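Local coordinates for globin protein (Ramazzottius varieornatus, PDB 5ZIQ), which binds a heme whose iron is held by two histidines and, as a member of the globin family, may bind or carry oxygen, at residues S34-T37 with F38-N41; N149-R152 with I153-W157; T161-K164 with I165-F169. All coordinates share one frame; numbering follows the deposited sequence.

Contact 1. Residues S34-T37 with F38-N41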
ATOM      1  N   SER A  34     -13.824  -6.892   2.590  1.00 10.18           N
ATOM      2  CA  SER A  34     -12.986  -6.405   3.674  1.00  9.70           C
ATOM      3  C   SER A  34     -12.424  -5.021   3.363  1.00  9.89           C
ATOM      4  O   SER A  34     -12.447  -4.102   4.199  1.00 10.97           O
ATOM      5  CB  SER A  34     -11.846  -7.390   3.910  1.00 10.83           C
ATOM      6  OG  SER A  34     -10.957  -6.877   4.867  1.00 11.34           O
ATOM      7  N   TRP A  35     -11.964  -4.857   2.132  1.00  9.82           N
ATOM      8  CA  TRP A  35     -11.399  -3.589   1.710  1.00  9.28           C
ATOM      9  C   TRP A  35     -12.442  -2.486   1.733  1.00 10.81           C
ATOM     10  O   TRP A  35     -12.095  -1.344   2.018  1.00 11.12           O
ATOM     11  CB  TRP A  35     -10.786  -3.679   0.310  1.00  9.61           C
ATOM     12  CG  TRP A  35     -10.001  -2.463  -0.010  1.00  9.09           C
ATOM     13  CD1 TRP A  35     -10.427  -1.371  -0.688  1.00  8.85           C
ATOM     14  CD2 TRP A  35      -8.636  -2.197   0.372  1.00  8.49           C
ATOM     15  NE1 TRP A  35      -9.419  -0.444  -0.770  1.00  8.68           N
ATOM     16  CE2 TRP A  35      -8.301  -0.928  -0.138  1.00  8.21           C
ATOM     17  CE3 TRP A  35      -7.655  -2.932   1.065  1.00  8.97           C
ATOM     18  CZ2 TRP A  35      -7.028  -0.358   0.038  1.00  8.26           C
ATOM     19  CZ3 TRP A  35      -6.389  -2.384   1.222  1.00  8.11           C
ATOM     20  CH2 TRP A  35      -6.080  -1.099   0.720  1.00  8.73           C
ATOM     21  N   LYS A  36     -13.694  -2.824   1.400  1.00 11.59           N
ATOM     22  CA  LYS A  36     -14.752  -1.812   1.381  1.00 13.80           C
ATOM     23  C   LYS A  36     -14.826  -1.168   2.762  1.00 14.43           C
ATOM     24  O   LYS A  36     -14.856   0.065   2.883  1.00 15.80           O
ATOM     25  CB  LYS A  36     -16.123  -2.380   0.921  1.00 15.69           C
ATOM     26  CG  LYS A  36     -17.194  -1.296   0.729  1.00 18.46           C
ATOM     27  CD  LYS A  36     -16.768  -0.302  -0.336  1.00 21.92           C
ATOM     28  CE  LYS A  36     -17.864   0.688  -0.669  1.00 24.70           C
ATOM     29  NZ  LYS A  36     -17.324   1.875  -1.403  1.00 27.13           N
ATOM     30  N   THR A  37     -14.787  -1.999   3.804  1.00 13.52           N
ATOM     31  CA  THR A  37     -14.744  -1.501   5.181  1.00 13.81           C
ATOM     32  C   THR A  37     -13.507  -0.622   5.456  1.00 12.95           C
ATOM     33  O   THR A  37     -13.618   0.510   5.957  1.00 15.08           O
ATOM     34  CB  THR A  37     -14.840  -2.667   6.175  1.00 16.13           C
ATOM     35  OG1 THR A  37     -16.036  -3.403   5.885  1.00 19.83           O
ATOM     36  CG2 THR A  37     -14.872  -2.165   7.624  1.00 16.65           C
ATOM     37  N   PHE A  38     -12.335  -1.135   5.110  1.00 12.03           N
ATOM     38  CA  PHE A  38     -11.075  -0.421   5.334  1.00 12.16           C
ATOM     39  C   PHE A  38     -11.018   0.933   4.628  1.00 12.64           C
ATOM     40  O   PHE A  38     -10.427   1.898   5.142  1.00 14.23           O
ATOM     41  CB  PHE A  38      -9.943  -1.303   4.824  1.00 11.14           C
ATOM     42  CG  PHE A  38      -8.573  -0.721   5.020  1.00 10.43           C
ATOM     43  CD1 PHE A  38      -8.072  -0.489   6.308  1.00 11.10           C
ATOM     44  CD2 PHE A  38      -7.783  -0.383   3.916  1.00 10.75           C
ATOM     45  CE1 PHE A  38      -6.791   0.036   6.486  1.00 11.19           C
ATOM     46  CE2 PHE A  38      -6.498   0.142   4.092  1.00 11.33           C
ATOM     47  CZ  PHE A  38      -6.001   0.351   5.381  1.00 11.36           C
ATOM     48  N   SER A  39     -11.638   0.996   3.452  1.00 11.65           N
ATOM     49  CA  SER A  39     -11.528   2.161   2.581  1.00 11.62           C
ATOM     50  C   SER A  39     -12.327   3.348   3.056  1.00 11.35           C
ATOM     51  O   SER A  39     -12.271   4.387   2.418  1.00 11.91           O
ATOM     52  CB  SER A  39     -11.918   1.802   1.143  1.00 13.15           C
ATOM     53  OG  SER A  39     -13.312   1.629   1.028  1.00 15.71           O
ATOM     54  N   ARG A  40     -13.056   3.197   4.167  1.00 11.10           N
ATOM     55  CA  ARG A  40     -13.895   4.296   4.667  1.00  9.88           C
ATOM     56  C   ARG A  40     -13.052   5.551   4.976  1.00  9.80           C
ATOM     57  O   ARG A  40     -13.505   6.690   4.773  1.00 10.28           O
ATOM     58  CB  ARG A  40     -14.688   3.836   5.898  1.00 10.80           C
ATOM     59  CG  ARG A  40     -15.606   4.905   6.511  1.00 11.36           C
ATOM     60  CD  ARG A  40     -16.648   5.471   5.536  1.00 11.93           C
ATOM     61  NE  ARG A  40     -17.386   6.568   6.174  1.00 12.06           N
ATOM     62  CZ  ARG A  40     -16.938   7.808   6.330  1.00 10.91           C
ATOM     63  NH1 ARG A  40     -15.750   8.183   5.862  1.00 11.09           N
ATOM     64  NH2 ARG A  40     -17.690   8.700   6.967  1.00 11.45           N
ATOM     65  N   ASN A  41     -11.825   5.351   5.470  1.00 10.25           N
ATOM     66  CA  ASN A  41     -10.939   6.473   5.793  1.00  9.99           C
ATOM     67  C   ASN A  41      -9.581   6.248   5.146  1.00  9.78           C
ATOM     68  O   ASN A  41      -8.569   6.026   5.819  1.00 11.09           O
ATOM     69  CB  ASN A  41     -10.819   6.640   7.315  1.00 11.21           C
ATOM     70  CG  ASN A  41     -12.151   6.989   7.946  1.00 10.63           C
ATOM     71  OD1 ASN A  41     -12.563   8.152   7.943  1.00 14.19           O
ATOM     72  ND2 ASN A  41     -12.862   5.980   8.411  1.00 13.13           N
TER
HETATM   73  O   HOH W   1     -14.435   2.735  -1.084  1.00 21.39           O
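F38 and S39 close the last turn of helix 25-38 on S34 and W35: F38 N donates to S34 O (3.1 Å) and S39 N to W35 O (2.8 Å), and R40 N donates to T37 O, an i to i+3 bond. The R40 N-H arrives from above the carbonyl plane of T37, off its lone pairs. W35 and F38, three residues apart, both project into the protein and meet as a T-shaped (edge-to-face) pair. The rim of F38, through CD2 and CE2, stands over one face of the indole, on its six-membered ring; the planes are inclined at 61° and the closest carbons, W35 CH2 and F38 CE2, are 3.6 Å apart. Each ring has its CG anti to the backbone N, which swings both the same way from the helix and brings them together. The indole suits this place because its large apolar surface takes the F38 edge on its face, while its one N-H, NE1, bonds to D93 of helix 79-97. S39 behaves differently: with chi1 at 73° its OG turns back along the chain and bonds to K36 O (2.9 Å), which also takes a weak bond from S39 N. A water donates to S39 OG (2.6 Å) and accepts from K36 NZ, joining serine and lysine on the outer side. F38 also packs on L138 and T141 of helix 127-142. This is the C-terminal end of a globin helix, whose inward aromatic pair packs between helices 79-97 and 127-142 while small and charged residues finish the outer face.

Contact 2. Residues N149-R152 with I153-W157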
ATOM      1  N   ASN A 149      -8.393 -15.711   8.284  1.00 12.59           N
ATOM      2  CA  ASN A 149      -8.674 -15.869   6.862  1.00 11.09           C
ATOM      3  C   ASN A 149      -8.283 -14.617   6.071  1.00 10.59           C
ATOM      4  O   ASN A 149      -7.644 -14.700   4.998  1.00 10.25           O
ATOM      5  CB  ASN A 149     -10.151 -16.203   6.633  1.00 12.70           C
ATOM      6  CG  ASN A 149     -10.448 -16.595   5.197  1.00 13.31           C
ATOM      7  OD1 ASN A 149      -9.870 -17.550   4.667  1.00 14.75           O
ATOM      8  ND2 ASN A 149     -11.329 -15.847   4.547  1.00 15.40           N
ATOM      9  N   MET A 150      -8.673 -13.443   6.575  1.00 10.70           N
ATOM     10  CA  MET A 150      -8.290 -12.220   5.891  1.00 10.36           C
ATOM     11  C   MET A 150      -6.792 -11.984   5.887  1.00  9.36           C
ATOM     12  O   MET A 150      -6.259 -11.497   4.893  1.00 11.15           O
ATOM     13  CB  MET A 150      -9.022 -10.982   6.447  1.00 11.73           C
ATOM     14  CG  MET A 150     -10.491 -10.833   6.058  1.00 14.68           C
ATOM     15  SD  MET A 150     -10.865 -11.298   4.362  1.00 16.01           S
ATOM     16  CE  MET A 150      -9.805 -10.243   3.380  1.00 15.02           C
ATOM     17  N   GLU A 151      -6.119 -12.302   6.992  1.00 10.06           N
ATOM     18  CA  GLU A 151      -4.665 -12.210   7.065  1.00  9.34           C
ATOM     19  C   GLU A 151      -4.008 -13.023   5.941  1.00  9.69           C
ATOM     20  O   GLU A 151      -3.104 -12.526   5.256  1.00  9.68           O
ATOM     21  CB  GLU A 151      -4.159 -12.702   8.431  1.00 12.18           C
ATOM     22  CG  GLU A 151      -2.643 -12.598   8.566  1.00 14.53           C
ATOM     23  CD  GLU A 151      -2.125 -12.890   9.964  1.00 19.94           C
ATOM     24  OE1 GLU A 151      -2.941 -13.039  10.895  1.00 26.26           O
ATOM     25  OE2 GLU A 151      -0.886 -12.963  10.130  1.00 24.53           O
ATOM     26  N   ARG A 152      -4.466 -14.255   5.773  1.00  9.07           N
ATOM     27  CA  ARG A 152      -3.953 -15.140   4.716  1.00  8.79           C
ATOM     28  C   ARG A 152      -4.132 -14.481   3.342  1.00  9.13           C
ATOM     29  O   ARG A 152      -3.199 -14.434   2.526  1.00  9.45           O
ATOM     30  CB  ARG A 152      -4.677 -16.490   4.754  1.00  8.56           C
ATOM     31  CG  ARG A 152      -4.278 -17.473   3.652  1.00  8.80           C
ATOM     32  CD  ARG A 152      -5.163 -18.713   3.683  1.00  9.00           C
ATOM     33  NE  ARG A 152      -6.588 -18.451   3.492  1.00  9.55           N
ATOM     34  CZ  ARG A 152      -7.171 -18.265   2.311  1.00 10.16           C
ATOM     35  NH1 ARG A 152      -6.488 -18.346   1.179  1.00 10.43           N
ATOM     36  NH2 ARG A 152      -8.471 -18.001   2.262  1.00 11.31           N
ATOM     37  N   ILE A 153      -5.341 -13.983   3.093  1.00  8.83           N
ATOM     38  CA  ILE A 153      -5.677 -13.411   1.772  1.00  7.91           C
ATOM     39  C   ILE A 153      -4.876 -12.135   1.529  1.00  8.01           C
ATOM     40  O   ILE A 153      -4.329 -11.936   0.422  1.00  8.38           O
ATOM     41  CB  ILE A 153      -7.198 -13.136   1.649  1.00  8.50           C
ATOM     42  CG1 ILE A 153      -7.945 -14.480   1.632  1.00  9.24           C
ATOM     43  CG2 ILE A 153      -7.548 -12.213   0.456  1.00 10.17           C
ATOM     44  CD1 ILE A 153      -9.434 -14.372   1.888  1.00 10.51           C
ATOM     45  N   TYR A 154      -4.812 -11.259   2.538  1.00  8.22           N
ATOM     46  CA  TYR A 154      -4.027 -10.031   2.378  1.00  8.34           C
ATOM     47  C   TYR A 154      -2.552 -10.307   2.118  1.00  8.10           C
ATOM     48  O   TYR A 154      -1.946  -9.625   1.300  1.00  9.40           O
ATOM     49  CB  TYR A 154      -4.187  -9.075   3.575  1.00  8.46           C
ATOM     50  CG  TYR A 154      -5.444  -8.211   3.505  1.00  9.16           C
ATOM     51  CD1 TYR A 154      -5.634  -7.285   2.461  1.00  9.58           C
ATOM     52  CD2 TYR A 154      -6.440  -8.309   4.494  1.00 10.21           C
ATOM     53  CE1 TYR A 154      -6.789  -6.497   2.402  1.00 10.69           C
ATOM     54  CE2 TYR A 154      -7.604  -7.512   4.436  1.00 10.54           C
ATOM     55  CZ  TYR A 154      -7.761  -6.621   3.381  1.00 10.88           C
ATOM     56  OH  TYR A 154      -8.893  -5.820   3.319  1.00 10.98           O
ATOM     57  N   LYS A 155      -1.993 -11.334   2.756  1.00  8.55           N
ATOM     58  CA  LYS A 155      -0.578 -11.646   2.546  1.00  9.47           C
ATOM     59  C   LYS A 155      -0.368 -12.059   1.079  1.00  8.90           C
ATOM     60  O   LYS A 155       0.599 -11.607   0.458  1.00 10.01           O
ATOM     61  CB  LYS A 155      -0.115 -12.712   3.530  1.00 10.43           C
ATOM     62  CG  LYS A 155       0.143 -12.155   4.928  1.00 14.53           C
ATOM     63  CD  LYS A 155       0.505 -13.290   5.871  1.00 19.64           C
ATOM     64  CE  LYS A 155       0.836 -12.766   7.266  1.00 24.33           C
ATOM     65  NZ  LYS A 155       1.079 -13.871   8.233  1.00 31.01           N
ATOM     66  N   ILE A 156      -1.292 -12.855   0.520  1.00  8.64           N
ATOM     67  CA  ILE A 156      -1.170 -13.284  -0.879  1.00  7.75           C
ATOM     68  C   ILE A 156      -1.286 -12.090  -1.823  1.00  7.76           C
ATOM     69  O   ILE A 156      -0.473 -11.898  -2.753  1.00  8.49           O
ATOM     70  CB  ILE A 156      -2.279 -14.302  -1.252  1.00  7.66           C
ATOM     71  CG1 ILE A 156      -2.095 -15.602  -0.445  1.00  8.54           C
ATOM     72  CG2 ILE A 156      -2.279 -14.578  -2.766  1.00  8.62           C
ATOM     73  CD1 ILE A 156      -3.284 -16.561  -0.520  1.00 10.48           C
ATOM     74  N   TRP A 157      -2.323 -11.292  -1.597  1.00  7.05           N
ATOM     75  CA  TRP A 157      -2.626 -10.203  -2.515  1.00  8.23           C
ATOM     76  C   TRP A 157      -1.592  -9.080  -2.401  1.00  7.85           C
ATOM     77  O   TRP A 157      -1.120  -8.559  -3.417  1.00  8.28           O
ATOM     78  CB  TRP A 157      -4.055  -9.703  -2.260  1.00  8.65           C
ATOM     79  CG  TRP A 157      -4.436  -8.510  -3.095  1.00  9.39           C
ATOM     80  CD1 TRP A 157      -4.861  -8.511  -4.390  1.00 10.17           C
ATOM     81  CD2 TRP A 157      -4.440  -7.160  -2.662  1.00 10.03           C
ATOM     82  NE1 TRP A 157      -5.148  -7.224  -4.792  1.00 10.37           N
ATOM     83  CE2 TRP A 157      -4.890  -6.369  -3.750  1.00 10.34           C
ATOM     84  CE3 TRP A 157      -4.101  -6.531  -1.450  1.00 10.36           C
ATOM     85  CZ2 TRP A 157      -5.007  -4.970  -3.668  1.00 12.67           C
ATOM     86  CZ3 TRP A 157      -4.226  -5.138  -1.363  1.00 12.89           C
ATOM     87  CH2 TRP A 157      -4.664  -4.375  -2.477  1.00 13.44           C
TER
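N149 meets I153 one turn further along helix 148-170, the long C-terminal helix of the globin fold. Its ND2 lies 3.6 Å from I153 CD1, and its OD1 accepts from R152 NH2 (2.8 Å) in a nearly straight bond, within the guanidinium plane. M150 faces inward. Bent at chi2 and chi3 (-39° and -58°), its chain curls so that the methyl CE lies 3.7 Å from Y154 CE2; a flexible thioether can fit itself to a rigid ring in this way. The tyrosine hydroxyl bonds to S34 of helix 25-38, while the ring packs on L31, L138 and L142. E151 turns outward and runs alongside K155, both chains extended beyond CG, until OE2 and NZ form a salt bridge of 2.9 Å. The lysine approaches from the anti side of the carboxylate, 24° out of its plane, as an i to i+4 pair on the helix surface. R152 has a long enough chain to fold back beside the helix: its NH1 pairs with D27 of helix 25-38, while one face of the guanidinium lies against I153, whose CG1 is 3.6 Å from R152 NH2.

Contact 3. Residues T161-K164 with I165-F169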
ATOM      1  N   THR A 161       0.816  -7.754  -5.465  1.00  9.79           N
ATOM      2  CA  THR A 161       0.965  -6.350  -5.891  1.00 10.36           C
ATOM      3  C   THR A 161       2.415  -5.878  -5.848  1.00 10.72           C
ATOM      4  O   THR A 161       2.844  -5.180  -6.768  1.00 12.51           O
ATOM      5  CB  THR A 161       0.083  -5.337  -5.101  1.00 11.86           C
ATOM      6  OG1 THR A 161       0.513  -5.232  -3.732  1.00 13.49           O
ATOM      7  CG2 THR A 161      -1.372  -5.743  -5.160  1.00 11.80           C
ATOM      8  N   THR A 162       3.167  -6.240  -4.801  1.00 11.90           N
ATOM      9  CA  THR A 162       4.592  -5.831  -4.703  1.00 13.53           C
ATOM     10  C   THR A 162       5.412  -6.355  -5.867  1.00 14.18           C
ATOM     11  O   THR A 162       6.266  -5.626  -6.406  1.00 15.86           O
ATOM     12  CB  THR A 162       5.209  -6.320  -3.393  1.00 14.71           C
ATOM     13  OG1 THR A 162       4.547  -5.652  -2.337  1.00 17.10           O
ATOM     14  CG2 THR A 162       6.747  -6.017  -3.292  1.00 16.34           C
ATOM     15  N   GLU A 163       5.167  -7.614  -6.233  1.00 13.74           N
ATOM     16  CA  GLU A 163       5.850  -8.205  -7.368  1.00 15.85           C
ATOM     17  C   GLU A 163       5.603  -7.391  -8.644  1.00 15.26           C
ATOM     18  O   GLU A 163       6.542  -7.145  -9.404  1.00 15.61           O
ATOM     19  CB  GLU A 163       5.461  -9.672  -7.517  1.00 17.58           C
ATOM     20  CG  GLU A 163       6.420 -10.491  -8.368  1.00 26.47           C
ATOM     21  CD  GLU A 163       6.154 -10.395  -9.857  1.00 31.43           C
ATOM     22  OE1 GLU A 163       7.148 -10.292 -10.617  1.00 39.39           O
ATOM     23  OE2 GLU A 163       4.968 -10.439 -10.271  1.00 36.19           O
ATOM     24  N   LYS A 164       4.370  -6.923  -8.844  1.00 13.18           N
ATOM     25  CA  LYS A 164       4.063  -6.150 -10.063  1.00 12.59           C
ATOM     26  C   LYS A 164       4.683  -4.768 -10.020  1.00 12.43           C
ATOM     27  O   LYS A 164       5.170  -4.268 -11.039  1.00 13.44           O
ATOM     28  CB  LYS A 164       2.548  -6.060 -10.328  1.00 12.65           C
ATOM     29  CG  LYS A 164       1.852  -7.410 -10.437  1.00 14.07           C
ATOM     30  CD  LYS A 164       2.570  -8.353 -11.397  1.00 15.16           C
ATOM     31  CE  LYS A 164       1.844  -9.689 -11.498  1.00 18.85           C
ATOM     32  NZ  LYS A 164       2.493 -10.619 -12.460  1.00 24.81           N
ATOM     33  N   ILE A 165       4.652  -4.149  -8.845  1.00 11.42           N
ATOM     34  CA  ILE A 165       5.321  -2.861  -8.649  1.00 10.95           C
ATOM     35  C   ILE A 165       6.817  -3.023  -8.931  1.00 13.02           C
ATOM     36  O   ILE A 165       7.384  -2.223  -9.658  1.00 12.77           O
ATOM     37  CB  ILE A 165       5.049  -2.288  -7.233  1.00 10.93           C
ATOM     38  CG1 ILE A 165       3.563  -1.918  -7.122  1.00 10.41           C
ATOM     39  CG2 ILE A 165       5.909  -1.050  -6.978  1.00 11.92           C
ATOM     40  CD1 ILE A 165       3.086  -1.605  -5.710  1.00 11.35           C
ATOM     41  N   ARG A 166       7.428  -4.087  -8.412  1.00 14.58           N
ATOM     42  CA  ARG A 166       8.848  -4.340  -8.656  1.00 16.98           C
ATOM     43  C   ARG A 166       9.174  -4.541 -10.137  1.00 18.66           C
ATOM     44  O   ARG A 166      10.201  -4.042 -10.607  1.00 21.15           O
ATOM     45  CB  ARG A 166       9.305  -5.528  -7.828  1.00 18.19           C
ATOM     46  CG  ARG A 166       9.413  -5.210  -6.348  1.00 20.60           C
ATOM     47  CD  ARG A 166       9.894  -6.434  -5.594  1.00 23.34           C
ATOM     48  NE  ARG A 166      11.155  -6.896  -6.160  1.00 25.70           N
ATOM     49  CZ  ARG A 166      11.805  -7.987  -5.770  1.00 31.20           C
ATOM     50  NH1 ARG A 166      11.315  -8.756  -4.799  1.00 33.92           N
ATOM     51  NH2 ARG A 166      12.947  -8.311  -6.358  1.00 31.86           N
ATOM     52  N   GLU A 167       8.287  -5.233 -10.865  1.00 18.07           N
ATOM     53  CA  GLU A 167       8.425  -5.408 -12.330  1.00 19.85           C
ATOM     54  C   GLU A 167       8.490  -4.065 -13.036  1.00 19.23           C
ATOM     55  O   GLU A 167       9.331  -3.857 -13.911  1.00 21.42           O
ATOM     56  CB  GLU A 167       7.263  -6.209 -12.910  1.00 22.45           C
ATOM     57  CG  GLU A 167       7.328  -7.707 -12.672  1.00 26.74           C
ATOM     58  CD  GLU A 167       6.135  -8.450 -13.257  1.00 32.22           C
ATOM     59  OE1 GLU A 167       6.021  -9.663 -12.996  1.00 38.55           O
ATOM     60  OE2 GLU A 167       5.320  -7.844 -13.990  1.00 35.13           O
ATOM     61  N   GLY A 168       7.616  -3.142 -12.636  1.00 17.45           N
ATOM     62  CA  GLY A 168       7.609  -1.808 -13.204  1.00 17.18           C
ATOM     63  C   GLY A 168       8.892  -1.065 -12.908  1.00 18.27           C
ATOM     64  O   GLY A 168       9.415  -0.391 -13.775  1.00 18.65           O
ATOM     65  N   PHE A 169       9.393  -1.183 -11.678  1.00 16.62           N
ATOM     66  CA  PHE A 169      10.664  -0.573 -11.306  1.00 18.44           C
ATOM     67  C   PHE A 169      11.826  -1.079 -12.163  1.00 19.23           C
ATOM     68  O   PHE A 169      12.709  -0.296 -12.519  1.00 20.76           O
ATOM     69  CB  PHE A 169      10.947  -0.799  -9.822  1.00 18.80           C
ATOM     70  CG  PHE A 169      12.186  -0.101  -9.314  1.00 18.55           C
ATOM     71  CD1 PHE A 169      12.131   1.218  -8.861  1.00 18.53           C
ATOM     72  CD2 PHE A 169      13.408  -0.775  -9.273  1.00 20.79           C
ATOM     73  CE1 PHE A 169      13.269   1.847  -8.356  1.00 20.04           C
ATOM     74  CE2 PHE A 169      14.548  -0.148  -8.781  1.00 22.38           C
ATOM     75  CZ  PHE A 169      14.479   1.163  -8.331  1.00 21.21           C
TER
HETATM   76  O   HOH W   2       3.055  -9.523 -15.235  1.00 35.64           O
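I165 makes this part of helix 148-170 a wall of the heme pocket, its apolar side chain touching the porphyrin, while E163, K164 and E167 build a salt-bridge network on another face. I165 N donates to T161 O at 2.9 Å, the regular i to i+4 bond that R166, E167 and G168 repeat. K164 NZ bonds weakly to E163 OE2 (3.3 Å) and makes a long salt bridge to E167 OE1 (3.7 Å). The lysine and E167 run side by side, and a water accepts from K164 NZ and donates to E167 OE2. E163 bends at chi2 (-84°), which carries its carboxylate forward to E167, with the two planes 72° apart. E163 OE1 and E167 OE1 are separated by 2.7 Å, at which one acid probably holds a proton, in keeping with crystals at pH 4. An alanine at E167 would probably leave E163 OE1 without its close partner and K164 NZ with E163 as its remaining acid in this network. T162 CG2 packs on R166 CD (3.9 Å), in the aliphatic part of a chain whose guanidinium pairs with E124. Around it, K164 and I165 pack on helix 102-115, and I165 and R166 on F127 of helix 127-142.

All three contacts are local, each joining neighbouring turns or a helix end, and they follow one another along the chain without nesting or crossing. Contact 1 comes first, where helix 25-38 gives way to the short loop before helix 42-56. Contacts 2 and 3 lie much later, on the first and last parts of helix 148-170, with their centres about 18 Å apart. The long run of chain between contacts 1 and 2 is bridged where S34 OG probably hydrogen-bonds to Y154 OH at 2.8 Å, tying helix 25-38 to helix 148-170. Contact 3, across the chain's centre from contact 1, carries the same C-terminal helix to the heme.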